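PDB 2WW8: CELL WALL surface anchor family protein from Streptococcus pneumoniae, which acts as the pilus adhesin RrgA and probably attaches the bacterium to host cells through a metal-binding, integrin-like domain carried on a row of immunoglobulin-like domains. Local coordinates for residues Ile52-Thr55 with Leu61-Asp64; Leu189-Tyr194 with Gly696-His701; Glu341-Asp344 with Leu350-Gln353; Gly388-Ser393 with Thr553-Ser558; Ala481-Gly484 with Gly490-Trp493. One frame throughout, in Å; residues are numbered along the deposited sequence.

Contact 1 of 5, residues Ile52-Thr55 with Leu61-Asp64; sequences IKET and LLGD
Leu62 brings its branched end across the Glu54 side chain at about a right angle, and this crossing carries much of the contact between residues 52-55 and 61-64. Its CD2 lies 3.9 Å from Glu54 CB and 3.5 Å from Thr55 O, wedged between that CB and the Thr55 carbonyl, while the other methyl, CD1, sits 3.9 Å from Thr55 C. The backbone presents Glu54 CB to Leu62; the torsions, with CG anti to the carbonyl carbon (chi1 -55°) and a bend at chi2, only direct the carboxylate. That group lies close to the carboxylate of Glu103, and two acids so near may raise the pKa of one of them. On the other flank, Lys53 runs extended and passes Leu61 at a slant, with Lys53 CD 4.1 Å from Leu61 CD2. Between the two apolar touches, Leu62 N donates to Glu54 O over 2.8 Å with an N-H...O angle of 152°. The backbones are bridged once, at Thr55 and Leu61, whose CA atoms are 4.6 Å apart. Strand 48-55 is itself paired with strand 88-94 (Ile52 to Ala89) and strand 724-730 (Lys53 to Ile727 and Ile729). This is a loop folded back on the end of strand 48-55 as the chain leaves one sheet for strand 66-71 in the other, within the two-sheet sandwich of a prealbumin-like domain.

Contact 2 of 5, residues Leu189-Tyr194 with Gly696-His701; sequences LSKRIY and GRTTLH
Lys191 and Thr698 meet tip to tip beside an intramolecular isopeptide bond that, in an immunoglobulin-like region, ties strand 187-196 to the loop before strand 699-701: Lys191 NZ is covalently joined to Asn695 CG. The touching parts, 189-191 and 698-700, run 160° apart, yet the nearest CA atoms, of Leu189 and Leu700, are 8.2 Å from each other, so side chains alone bridge the gap. The tight part is buried. Lys191, with CG anti to the backbone N (chi1 -173°) and the rest extended, reaches straight across, its aliphatic CD 4.2 Å from Thr698 CG2. Leu189 and Leu700 slide past one another, Leu189 CD2 lying 4.1 Å from Leu700 CB, and Phe713 touches both Leu189 and Thr698. The outer side is looser: Arg697 points away into an exposed position, where it forms a salt bridge with Asp712. Asp600 touches Lys191 and weakly bonds Thr698 OG1. The linked nitrogen, Lys191 NZ, donates to Thr698 OG1 over 3.1 Å, and Thr698 OG1 in turn donates to Gly696 O at 3.1 Å.

Contact 3 of 5, residues Glu341-Asp344 with Leu350-Gln353; sequences EAED and LMYQ
Glu343 reaches from its loop onto the start of the 3-10 turn at Met351 and Tyr352, where the CA atoms of Glu343 and Tyr352 are 6.0 Å apart. From CB the chain runs with CG anti to the backbone N (chi1 169°), which directs CG at the turn. CG touches backbone and side chain together: Glu343 CG is 3.7 Å from Tyr352 N and 4.0 Å from Tyr352 CB, and it approaches the tyrosine ring at the edge, near its plane. A bend at chi2 (61°) then swings the carboxylate toward Met351, where OE1 rests 3.5 Å from Met351 CB. The other oxygen, OE2, is hydrogen-bonded to His345 ND1. The turn keeps its own bond, Gln353 N to Leu350 O at 2.9 Å. Both segments belong to the loop joining helix 328-337 to helix 359-373: Leu350 and Met351 lean on strand 311-315, while Asn235, in the magnesium-binding loop after strand 225-232, bonds Tyr352 O.

Contact 4 of 5, residues Gly388-Ser393 with Thr553-Ser558; sequences GVPTMS and TSFMQS
The metal-ion-dependent adhesion site of an integrin-like von Willebrand factor A domain is backed here by a helix, with Met556 and Phe555 packed against Gly388, Val389 and Pro390. The loop 388-391 directly follows Asp387, a magnesium ligand along with Ser234 and Ser236, and Gly388 lies about 4 Å from the metal. Met556 bends at chi2 (-56°), which carries its CE methyl to the loop backbone. There Met556 CE sits 3.4 Å from Gly388 O and 3.9 Å from Val389 CA, and Val389 CG1 is 4.2 Å from the same methyl. Pro390 covers one face of the Phe555 ring in a CH-pi contact: Pro390 CD is 3.9 Å from the ring centroid, 29° off the normal, and nearest to Phe555 CE2 at 3.5 Å. Met556 CE lies in the plane of this ring, at its edge, so the phenyl group is met from two directions. No hydrogen bond crosses the interface. Further along the helix, Ser558 OG donates to Phe555 O over 2.6 Å. Thr519 of helix 516-526 touches both Pro390 and Phe555. Helix 549-558 connects parallel strands 533-539 and 566-569, and the metal loop follows strand 379-386, as in the alpha/beta fold of von Willebrand factor A domains.

Contact 5 of 5, residues Ala481-Gly484 with Gly490-Trp493; sequences AVIG and GYIW
Ile483 packs against both Tyr491 and Trp493 at the apolar centre, CB over the tyrosine and CD1 reaching the indole. Ile483 CB stands over one face of the Tyr491 ring, 4.1 Å from the centroid and 18° off the normal, a CH-pi contact. Tyr491 takes up this position with CG between its backbone N and carbonyl carbon (chi1 62°), which folds the ring back over the isoleucine. Ile483 CD1 extends further, to 3.6 Å from Trp493 CD1. The two aromatic groups also meet: Tyr491 CE2 lies over a face of the indole, whose NE1 sits at the edge of the tyrosine ring. Val482 CG2 makes a separate apolar touch, 4.0 Å from Ile492 CG1, and Met475 of helix 469-477 touches both residues. Outward comes the backbone. Ile483 and Tyr491 are an antiparallel hydrogen-bonded pair: Ile483 N donates to Tyr491 O at 2.9 Å, almost straight at 172°, and Tyr491 N returns the bond to Ile483 O. That oxygen also receives a CA-H...O contact, Gly490 CA being 2.9 Å away. At the polar edge one water donates to Ala481 O (2.7 Å) and accepts from Trp493 N (3.0 Å). Hydrogen bonding thus fixes a short hairpin-like pairing, and the water carries it on where the backbones part.

How the contacts relate
Contact 1 comes first along the chain, and contact 2 then closes a loop of some 500 residues that contains contacts 3, 4 and 5. Contact 5 is in turn nested between the segments of contact 4. The molecule is long, with contacts 1 and 5 about 125 Å apart between centres. Contacts 3 and 4, about 21 Å apart between centres, both lie near the magnesium site at the head of the parallel sheet holding strands 225-232 and 379-386, contact 4 the closer. Contact 5 lies about 37 Å from contact 4 between centres, out on the sheet holding strand 489-496. The probably adhesive domain is thus inserted between the two segments of contact 2, whose isopeptide link spans the insertion and probably lets tension bypass it.

Contact 1 of 5, residues Ile52-Thr55 with Leu61-Asp64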
loop_
_atom_site.group_PDB
_atom_site.type_symbol
_atom_site.label_atom_id
_atom_site.label_comp_id
_atom_site.label_asym_id
_atom_site.label_seq_id
_atom_site.Cartn_x
_atom_site.Cartn_y
_atom_site.Cartn_z
ATOM N N ILE A 52 12.521 24.744 -38.594
ATOM C CA ILE A 52 13.062 24.505 -39.945
ATOM C C ILE A 52 14.585 24.482 -39.968
ATOM O O ILE A 52 15.238 25.409 -39.493
ATOM C CB ILE A 52 12.603 25.504 -41.024
ATOM C CG1 ILE A 52 11.086 25.721 -41.024
ATOM C CG2 ILE A 52 12.974 24.960 -42.393
ATOM C CD1 ILE A 52 10.623 26.958 -40.256
ATOM N N LYS A 53 15.120 23.393 -40.507
ATOM C CA LYS A 53 16.547 23.220 -40.753
ATOM C C LYS A 53 16.787 23.336 -42.257
ATOM O O LYS A 53 15.935 22.887 -43.044
ATOM C CB LYS A 53 17.046 21.839 -40.316
ATOM C CG LYS A 53 17.214 21.655 -38.823
ATOM C CD LYS A 53 17.909 20.342 -38.519
ATOM C CE LYS A 53 18.312 20.332 -37.060
ATOM N NZ LYS A 53 19.420 19.356 -36.864
ATOM N N GLU A 54 17.936 23.925 -42.618
ATOM C CA GLU A 54 18.430 23.964 -44.007
ATOM C C GLU A 54 19.801 23.304 -44.172
ATOM O O GLU A 54 20.750 23.625 -43.444
ATOM C CB GLU A 54 18.438 25.393 -44.543
ATOM C CG GLU A 54 17.084 26.096 -44.443
ATOM C CD GLU A 54 16.848 27.084 -45.574
ATOM O OE1 GLU A 54 17.858 27.513 -46.188
ATOM O OE2 GLU A 54 15.669 27.427 -45.836
ATOM N N THR A 55 19.885 22.358 -45.107
ATOM C CA THR A 55 21.181 21.776 -45.482
ATOM C C THR A 55 21.634 22.122 -46.921
ATOM O O THR A 55 20.833 22.547 -47.761
ATOM C CB THR A 55 21.229 20.239 -45.275
ATOM O OG1 THR A 55 20.299 19.605 -46.170
ATOM C CG2 THR A 55 20.972 19.873 -43.803
ATOM N N LEU A 61 25.068 21.858 -42.383
ATOM C CA LEU A 61 23.986 22.728 -41.907
ATOM C C LEU A 61 24.242 24.184 -42.267
ATOM O O LEU A 61 25.376 24.647 -42.157
ATOM C CB LEU A 61 23.810 22.591 -40.394
ATOM C CG LEU A 61 22.950 21.381 -40.010
ATOM C CD1 LEU A 61 23.564 20.595 -38.847
ATOM C CD2 LEU A 61 21.505 21.787 -39.740
ATOM N N LEU A 62 23.183 24.879 -42.681
ATOM C CA LEU A 62 23.236 26.254 -43.200
ATOM C C LEU A 62 22.699 27.300 -42.211
ATOM O O LEU A 62 21.600 27.135 -41.650
ATOM C CB LEU A 62 22.381 26.358 -44.469
ATOM C CG LEU A 62 22.827 26.161 -45.918
ATOM C CD1 LEU A 62 23.913 25.114 -46.056
ATOM C CD2 LEU A 62 21.604 25.833 -46.769
ATOM N N GLY A 63 23.457 28.380 -42.017
ATOM C CA GLY A 63 23.039 29.482 -41.146
ATOM C C GLY A 63 22.350 30.612 -41.891
ATOM O O GLY A 63 22.339 30.645 -43.126
ATOM N N ASP A 64 21.752 31.529 -41.135
ATOM C CA ASP A 64 21.334 32.837 -41.655
ATOM C C ASP A 64 20.104 32.898 -42.581
ATOM O O ASP A 64 19.792 33.965 -43.115
ATOM C CB ASP A 64 22.532 33.604 -42.260
ATOM C CG ASP A 64 23.714 33.764 -41.289
ATOM O OD1 ASP A 64 23.560 33.477 -40.084
ATOM O OD2 ASP A 64 24.822 34.188 -41.704
#

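Contact 2 of 5, residues Leu189-Tyr194 with Gly696-His701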
loop_
_atom_site.group_PDB
_atom_site.type_symbol
_atom_site.label_atom_id
_atom_site.label_comp_id
_atom_site.label_asym_id
_atom_site.label_seq_id
_atom_site.Cartn_x
_atom_site.Cartn_y
_atom_site.Cartn_z
ATOM N N LEU A 189 -10.182 2.584 1.564
ATOM C CA LEU A 189 -10.277 2.460 0.135
ATOM C C LEU A 189 -8.973 3.021 -0.425
ATOM O O LEU A 189 -8.235 3.723 0.304
ATOM C CB LEU A 189 -11.552 3.110 -0.473
ATOM C CG LEU A 189 -11.828 4.584 -0.140
ATOM C CD1 LEU A 189 -10.834 5.457 -0.925
ATOM C CD2 LEU A 189 -13.258 5.041 -0.484
ATOM N N SER A 190 -8.689 2.687 -1.692
ATOM C CA SER A 190 -7.422 3.129 -2.292
ATOM C C SER A 190 -7.527 3.172 -3.790
ATOM O O SER A 190 -8.243 2.387 -4.385
ATOM C CB SER A 190 -6.219 2.285 -1.836
ATOM O OG SER A 190 -6.160 1.039 -2.532
ATOM N N LYS A 191 -6.795 4.094 -4.397
ATOM C CA LYS A 191 -6.699 4.221 -5.844
ATOM C C LYS A 191 -5.321 4.740 -6.209
ATOM O O LYS A 191 -4.817 5.713 -5.604
ATOM C CB LYS A 191 -7.740 5.194 -6.366
ATOM C CG LYS A 191 -7.727 5.178 -7.923
ATOM C CD LYS A 191 -9.003 5.792 -8.488
ATOM C CE LYS A 191 -8.801 5.922 -9.984
ATOM N NZ LYS A 191 -9.858 6.817 -10.500
ATOM N N ARG A 192 -4.654 4.101 -7.167
ATOM C CA ARG A 192 -3.324 4.583 -7.580
ATOM C C ARG A 192 -2.976 4.071 -8.974
ATOM O O ARG A 192 -3.574 3.125 -9.464
ATOM C CB ARG A 192 -2.242 4.131 -6.570
ATOM C CG ARG A 192 -2.052 2.607 -6.507
ATOM C CD ARG A 192 -0.741 2.255 -5.854
ATOM N NE ARG A 192 -0.663 0.788 -5.729
ATOM C CZ ARG A 192 0.454 0.093 -5.559
ATOM N NH1 ARG A 192 1.593 0.759 -5.442
ATOM N NH2 ARG A 192 0.449 -1.246 -5.488
ATOM N N ILE A 193 -1.987 4.688 -9.596
ATOM C CA ILE A 193 -1.298 4.062 -10.720
ATOM C C ILE A 193 -0.344 3.104 -9.995
ATOM O O ILE A 193 0.421 3.540 -9.124
ATOM C CB ILE A 193 -0.551 5.129 -11.588
ATOM C CG1 ILE A 193 -1.541 6.035 -12.345
ATOM C CG2 ILE A 193 0.380 4.441 -12.621
ATOM C CD1 ILE A 193 -0.937 7.381 -12.708
ATOM N N TYR A 194 -0.409 1.799 -10.291
ATOM C CA TYR A 194 0.523 0.858 -9.638
ATOM C C TYR A 194 1.648 0.363 -10.553
ATOM O O TYR A 194 2.595 -0.313 -10.122
ATOM C CB TYR A 194 -0.201 -0.350 -9.046
ATOM C CG TYR A 194 -0.683 -1.344 -10.093
ATOM C CD1 TYR A 194 -1.786 -1.080 -10.889
ATOM C CD2 TYR A 194 -0.010 -2.549 -10.262
ATOM C CE1 TYR A 194 -2.223 -1.998 -11.829
ATOM C CE2 TYR A 194 -0.394 -3.473 -11.187
ATOM C CZ TYR A 194 -1.504 -3.196 -11.952
ATOM O OH TYR A 194 -1.886 -4.141 -12.856
ATOM N N GLY A 696 -12.968 10.344 -13.383
ATOM C CA GLY A 696 -13.863 11.392 -12.925
ATOM C C GLY A 696 -14.057 11.115 -11.434
ATOM O O GLY A 696 -13.254 10.420 -10.803
ATOM N N ARG A 697 -15.126 11.652 -10.869
ATOM C CA ARG A 697 -15.400 11.379 -9.432
ATOM C C ARG A 697 -15.583 9.880 -9.194
ATOM O O ARG A 697 -16.567 9.274 -9.684
ATOM C CB ARG A 697 -16.609 12.197 -8.944
ATOM C CG ARG A 697 -16.816 11.932 -7.434
ATOM C CD ARG A 697 -18.167 12.349 -6.868
ATOM N NE ARG A 697 -18.030 12.389 -5.407
ATOM C CZ ARG A 697 -19.019 12.736 -4.580
ATOM N NH1 ARG A 697 -20.215 13.018 -5.084
ATOM N NH2 ARG A 697 -18.821 12.785 -3.256
ATOM N N THR A 698 -14.634 9.298 -8.447
ATOM C CA THR A 698 -14.597 7.888 -8.090
ATOM C C THR A 698 -15.133 7.587 -6.695
ATOM O O THR A 698 -14.643 8.159 -5.747
ATOM C CB THR A 698 -13.162 7.329 -8.268
ATOM O OG1 THR A 698 -12.703 7.670 -9.579
ATOM C CG2 THR A 698 -13.178 5.787 -8.242
ATOM N N THR A 699 -16.127 6.719 -6.548
ATOM C CA THR A 699 -16.893 6.649 -5.288
ATOM C C THR A 699 -17.097 5.207 -4.874
ATOM O O THR A 699 -17.158 4.275 -5.708
ATOM C CB THR A 699 -18.274 7.392 -5.360
ATOM O OG1 THR A 699 -19.140 6.772 -6.339
ATOM C CG2 THR A 699 -18.064 8.850 -5.816
ATOM N N LEU A 700 -17.205 5.043 -3.562
ATOM C CA LEU A 700 -17.719 3.816 -2.983
ATOM C C LEU A 700 -19.048 4.153 -2.314
ATOM O O LEU A 700 -19.116 5.105 -1.489
ATOM C CB LEU A 700 -16.726 3.328 -1.914
ATOM C CG LEU A 700 -17.274 2.205 -1.002
ATOM C CD1 LEU A 700 -17.547 0.940 -1.809
ATOM C CD2 LEU A 700 -16.286 1.937 0.162
ATOM N N HIS A 701 -20.111 3.426 -2.662
ATOM C CA HIS A 701 -21.333 3.472 -1.841
ATOM C C HIS A 701 -21.183 2.201 -0.995
ATOM O O HIS A 701 -21.334 1.121 -1.545
ATOM C CB HIS A 701 -22.632 3.360 -2.658
ATOM C CG HIS A 701 -22.968 4.610 -3.414
ATOM N ND1 HIS A 701 -22.301 4.988 -4.559
ATOM C CD2 HIS A 701 -23.905 5.564 -3.195
ATOM C CE1 HIS A 701 -22.798 6.130 -5.009
ATOM N NE2 HIS A 701 -23.791 6.489 -4.211
#

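Contact 3 of 5, residues Glu341-Asp344 with Leu350-Gln353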
loop_
_atom_site.group_PDB
_atom_site.type_symbol
_atom_site.label_atom_id
_atom_site.label_comp_id
_atom_site.label_asym_id
_atom_site.label_seq_id
_atom_site.Cartn_x
_atom_site.Cartn_y
_atom_site.Cartn_z
ATOM N N GLU A 341 1.941 -19.729 27.335
ATOM C CA GLU A 341 2.656 -20.879 27.908
ATOM C C GLU A 341 2.154 -20.996 29.326
ATOM O O GLU A 341 1.655 -19.992 29.891
ATOM C CB GLU A 341 4.172 -20.577 27.985
ATOM C CG GLU A 341 4.822 -20.085 26.676
ATOM C CD GLU A 341 5.032 -21.172 25.618
ATOM O OE1 GLU A 341 4.915 -22.394 25.907
ATOM O OE2 GLU A 341 5.334 -20.802 24.463
ATOM N N ALA A 342 2.340 -22.178 29.906
ATOM C CA ALA A 342 2.170 -22.447 31.313
ATOM C C ALA A 342 3.432 -23.215 31.745
ATOM O O ALA A 342 4.314 -23.503 30.952
ATOM C CB ALA A 342 0.889 -23.289 31.545
ATOM N N GLU A 343 3.547 -23.585 33.012
ATOM C CA GLU A 343 4.787 -24.124 33.500
ATOM C C GLU A 343 4.857 -25.562 32.938
ATOM O O GLU A 343 3.971 -26.382 33.245
ATOM C CB GLU A 343 4.758 -24.060 35.035
ATOM C CG GLU A 343 5.899 -24.859 35.610
ATOM C CD GLU A 343 7.228 -24.268 35.114
ATOM O OE1 GLU A 343 7.371 -23.007 35.195
ATOM O OE2 GLU A 343 8.043 -25.078 34.617
ATOM N N ASP A 344 5.857 -25.814 32.084
ATOM C CA ASP A 344 6.068 -27.088 31.360
ATOM C C ASP A 344 6.737 -28.245 32.123
ATOM O O ASP A 344 6.573 -29.436 31.791
ATOM C CB ASP A 344 6.926 -26.864 30.111
ATOM C CG ASP A 344 6.182 -26.093 29.032
ATOM O OD1 ASP A 344 4.920 -26.020 29.115
ATOM O OD2 ASP A 344 6.870 -25.590 28.097
ATOM N N LEU A 350 10.352 -24.511 40.903
ATOM C CA LEU A 350 9.615 -23.676 41.827
ATOM C C LEU A 350 8.269 -23.212 41.237
ATOM O O LEU A 350 7.253 -23.257 41.913
ATOM C CB LEU A 350 10.497 -22.477 42.182
ATOM C CG LEU A 350 9.763 -21.357 42.968
ATOM C CD1 LEU A 350 9.600 -21.859 44.396
ATOM C CD2 LEU A 350 10.641 -20.073 42.924
ATOM N N MET A 351 8.202 -22.749 39.988
ATOM C CA MET A 351 6.939 -22.150 39.549
ATOM C C MET A 351 5.811 -23.144 39.414
ATOM O O MET A 351 4.643 -22.759 39.415
ATOM C CB MET A 351 7.073 -21.376 38.241
ATOM C CG MET A 351 8.153 -20.263 38.330
ATOM S SD MET A 351 7.653 -19.018 39.612
ATOM C CE MET A 351 5.969 -18.659 39.078
ATOM N N TYR A 352 6.159 -24.418 39.283
ATOM C CA TYR A 352 5.145 -25.496 39.281
ATOM C C TYR A 352 4.322 -25.469 40.566
ATOM O O TYR A 352 3.113 -25.808 40.577
ATOM C CB TYR A 352 5.957 -26.801 39.098
ATOM C CG TYR A 352 5.101 -28.052 39.044
ATOM C CD1 TYR A 352 4.591 -28.621 40.213
ATOM C CD2 TYR A 352 4.735 -28.601 37.808
ATOM C CE1 TYR A 352 3.764 -29.771 40.151
ATOM C CE2 TYR A 352 3.918 -29.735 37.742
ATOM C CZ TYR A 352 3.483 -30.310 38.903
ATOM O OH TYR A 352 2.703 -31.427 38.833
ATOM N N GLN A 353 4.967 -25.065 41.671
ATOM C CA GLN A 353 4.263 -25.102 42.957
ATOM C C GLN A 353 3.087 -24.119 42.974
ATOM O O GLN A 353 2.254 -24.246 43.863
ATOM C CB GLN A 353 5.189 -24.844 44.150
ATOM C CG GLN A 353 6.537 -25.671 44.019
ATOM C CD GLN A 353 6.298 -27.174 43.905
ATOM O OE1 GLN A 353 5.401 -27.702 44.575
ATOM N NE2 GLN A 353 7.094 -27.867 43.071
#

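Contact 4 of 5, residues Gly388-Ser393 with Thr553-Ser558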
loop_
_atom_site.group_PDB
_atom_site.type_symbol
_atom_site.label_atom_id
_atom_site.label_comp_id
_atom_site.label_asym_id
_atom_site.label_seq_id
_atom_site.Cartn_x
_atom_site.Cartn_y
_atom_site.Cartn_z
ATOM N N GLY A 388 -9.991 -26.946 34.247
ATOM C CA GLY A 388 -10.151 -27.852 35.392
ATOM C C GLY A 388 -11.009 -27.359 36.536
ATOM O O GLY A 388 -11.207 -26.161 36.747
ATOM N N VAL A 389 -11.574 -28.315 37.243
ATOM C CA VAL A 389 -12.325 -28.065 38.454
ATOM C C VAL A 389 -11.429 -27.551 39.583
ATOM O O VAL A 389 -10.232 -27.812 39.556
ATOM C CB VAL A 389 -13.123 -29.321 38.858
ATOM C CG1 VAL A 389 -14.076 -29.787 37.709
ATOM C CG2 VAL A 389 -12.211 -30.474 39.276
ATOM N N PRO A 390 -12.020 -26.853 40.560
ATOM C CA PRO A 390 -11.209 -26.239 41.613
ATOM C C PRO A 390 -10.530 -27.299 42.492
ATOM O O PRO A 390 -11.072 -28.365 42.743
ATOM C CB PRO A 390 -12.218 -25.414 42.460
ATOM C CG PRO A 390 -13.627 -25.965 42.142
ATOM C CD PRO A 390 -13.474 -26.525 40.691
ATOM N N THR A 391 -9.340 -26.981 42.995
ATOM C CA THR A 391 -8.595 -27.869 43.831
ATOM C C THR A 391 -8.068 -27.065 45.035
ATOM O O THR A 391 -7.253 -27.587 45.807
ATOM C CB THR A 391 -7.414 -28.552 43.080
ATOM O OG1 THR A 391 -6.587 -27.547 42.494
ATOM C CG2 THR A 391 -7.867 -29.577 41.978
ATOM N N MET A 392 -8.558 -25.834 45.184
ATOM C CA MET A 392 -8.362 -24.964 46.305
ATOM C C MET A 392 -9.629 -24.130 46.541
ATOM O O MET A 392 -10.364 -23.852 45.584
ATOM C CB MET A 392 -7.219 -23.978 45.959
ATOM C CG MET A 392 -5.914 -24.775 45.913
ATOM S SD MET A 392 -4.456 -23.741 45.505
ATOM C CE MET A 392 -4.199 -22.848 47.032
ATOM N N SER A 393 -9.856 -23.680 47.764
ATOM C CA SER A 393 -11.024 -22.809 48.009
ATOM C C SER A 393 -10.731 -22.082 49.330
ATOM O O SER A 393 -9.847 -22.512 50.103
ATOM C CB SER A 393 -12.301 -23.686 48.134
ATOM O OG SER A 393 -12.117 -24.715 49.100
ATOM N N THR A 553 -19.224 -31.080 35.052
ATOM C CA THR A 553 -20.143 -30.318 34.214
ATOM C C THR A 553 -21.178 -29.563 35.034
ATOM O O THR A 553 -21.437 -28.382 34.738
ATOM C CB THR A 553 -20.834 -31.258 33.201
ATOM O OG1 THR A 553 -19.793 -31.696 32.313
ATOM C CG2 THR A 553 -21.964 -30.608 32.373
ATOM N N SER A 554 -21.809 -30.235 35.994
ATOM C CA SER A 554 -22.743 -29.558 36.893
ATOM C C SER A 554 -22.088 -28.376 37.595
ATOM O O SER A 554 -22.686 -27.309 37.675
ATOM C CB SER A 554 -23.272 -30.512 37.958
ATOM O OG SER A 554 -23.793 -31.633 37.292
ATOM N N PHE A 555 -20.861 -28.539 38.084
ATOM C CA PHE A 555 -20.167 -27.487 38.786
ATOM C C PHE A 555 -19.919 -26.272 37.878
ATOM O O PHE A 555 -20.093 -25.137 38.322
ATOM C CB PHE A 555 -18.792 -27.937 39.331
ATOM C CG PHE A 555 -17.982 -26.791 39.781
ATOM C CD1 PHE A 555 -18.227 -26.220 41.047
ATOM C CD2 PHE A 555 -17.045 -26.219 38.919
ATOM C CE1 PHE A 555 -17.530 -25.075 41.400
ATOM C CE2 PHE A 555 -16.345 -25.094 39.278
ATOM C CZ PHE A 555 -16.576 -24.513 40.547
ATOM N N MET A 556 -19.410 -26.488 36.665
ATOM C CA MET A 556 -19.081 -25.386 35.744
ATOM C C MET A 556 -20.341 -24.635 35.287
ATOM O O MET A 556 -20.334 -23.408 35.113
ATOM C CB MET A 556 -18.356 -25.985 34.512
ATOM C CG MET A 556 -16.897 -26.396 34.771
ATOM S SD MET A 556 -15.874 -25.039 35.399
ATOM C CE MET A 556 -14.480 -25.977 36.026
ATOM N N GLN A 557 -21.418 -25.371 35.076
ATOM C CA GLN A 557 -22.719 -24.729 34.837
ATOM C C GLN A 557 -23.137 -23.800 35.999
ATOM O O GLN A 557 -23.685 -22.711 35.735
ATOM C CB GLN A 557 -23.778 -25.797 34.613
ATOM C CG GLN A 557 -23.679 -26.452 33.217
ATOM C CD GLN A 557 -24.549 -27.697 33.073
ATOM O OE1 GLN A 557 -25.049 -28.212 34.059
ATOM N NE2 GLN A 557 -24.683 -28.215 31.846
ATOM N N SER A 558 -22.861 -24.212 37.247
ATOM C CA SER A 558 -23.323 -23.481 38.431
ATOM C C SER A 558 -22.436 -22.270 38.648
ATOM O O SER A 558 -22.814 -21.398 39.412
ATOM C CB SER A 558 -23.221 -24.333 39.707
ATOM O OG SER A 558 -21.851 -24.397 40.127
#

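Contact 5 of 5, residues Ala481-Gly484 with Gly490-Trp493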
loop_
_atom_site.group_PDB
_atom_site.type_symbol
_atom_site.label_atom_id
_atom_site.label_comp_id
_atom_site.label_asym_id
_atom_site.label_seq_id
_atom_site.Cartn_x
_atom_site.Cartn_y
_atom_site.Cartn_z
ATOM N N ALA A 481 7.607 -38.609 63.903
ATOM C CA ALA A 481 7.247 -39.900 64.486
ATOM C C ALA A 481 7.930 -40.982 63.657
ATOM O O ALA A 481 7.285 -41.675 62.858
ATOM C CB ALA A 481 5.689 -40.042 64.431
ATOM N N VAL A 482 9.240 -41.141 63.831
ATOM C CA VAL A 482 9.969 -42.170 63.105
ATOM C C VAL A 482 9.821 -43.559 63.771
ATOM O O VAL A 482 10.046 -43.755 64.968
ATOM C CB VAL A 482 11.469 -41.768 62.927
ATOM C CG1 VAL A 482 12.066 -42.567 61.784
ATOM C CG2 VAL A 482 11.597 -40.291 62.522
ATOM N N ILE A 483 9.463 -44.571 63.005
ATOM C CA ILE A 483 9.482 -45.937 63.517
ATOM C C ILE A 483 10.730 -46.647 62.944
ATOM O O ILE A 483 10.964 -46.590 61.740
ATOM C CB ILE A 483 8.184 -46.685 63.140
ATOM C CG1 ILE A 483 6.954 -45.977 63.786
ATOM C CG2 ILE A 483 8.272 -48.196 63.507
ATOM C CD1 ILE A 483 5.674 -46.369 63.126
ATOM N N GLY A 484 11.552 -47.215 63.795
ATOM C CA GLY A 484 12.686 -47.982 63.321
ATOM C C GLY A 484 13.820 -47.662 64.262
ATOM O O GLY A 484 13.563 -47.418 65.445
ATOM N N GLY A 490 14.236 -46.641 59.152
ATOM C CA GLY A 490 12.815 -46.789 59.478
ATOM C C GLY A 490 11.899 -46.089 58.491
ATOM O O GLY A 490 12.193 -46.023 57.291
ATOM N N TYR A 491 10.777 -45.574 58.997
ATOM C CA TYR A 491 9.723 -45.036 58.151
ATOM C C TYR A 491 8.834 -44.095 59.018
ATOM O O TYR A 491 8.883 -44.164 60.243
ATOM C CB TYR A 491 8.944 -46.178 57.464
ATOM C CG TYR A 491 8.219 -47.117 58.397
ATOM C CD1 TYR A 491 8.832 -48.273 58.891
ATOM C CD2 TYR A 491 6.901 -46.859 58.780
ATOM C CE1 TYR A 491 8.156 -49.149 59.751
ATOM C CE2 TYR A 491 6.227 -47.710 59.650
ATOM C CZ TYR A 491 6.837 -48.834 60.118
ATOM O OH TYR A 491 6.075 -49.607 60.989
ATOM N N ILE A 492 8.098 -43.207 58.351
ATOM C CA ILE A 492 7.212 -42.238 58.939
ATOM C C ILE A 492 5.863 -42.446 58.234
ATOM O O ILE A 492 5.775 -42.260 57.005
ATOM C CB ILE A 492 7.707 -40.763 58.706
ATOM C CG1 ILE A 492 9.071 -40.542 59.403
ATOM C CG2 ILE A 492 6.590 -39.789 59.207
ATOM C CD1 ILE A 492 9.779 -39.190 59.007
ATOM N N TRP A 493 4.856 -42.862 59.001
ATOM C CA TRP A 493 3.538 -42.995 58.371
ATOM C C TRP A 493 3.042 -41.650 57.901
ATOM O O TRP A 493 3.121 -40.671 58.660
ATOM C CB TRP A 493 2.513 -43.510 59.382
ATOM C CG TRP A 493 2.686 -44.950 59.796
ATOM C CD1 TRP A 493 2.904 -45.413 61.079
ATOM C CD2 TRP A 493 2.630 -46.110 58.951
ATOM N NE1 TRP A 493 2.985 -46.779 61.062
ATOM C CE2 TRP A 493 2.837 -47.233 59.775
ATOM C CE3 TRP A 493 2.447 -46.301 57.582
ATOM C CZ2 TRP A 493 2.836 -48.552 59.277
ATOM C CZ3 TRP A 493 2.437 -47.621 57.072
ATOM C CH2 TRP A 493 2.637 -48.736 57.931
HETATM O O HOH W 1 5.005 -42.772 62.020
#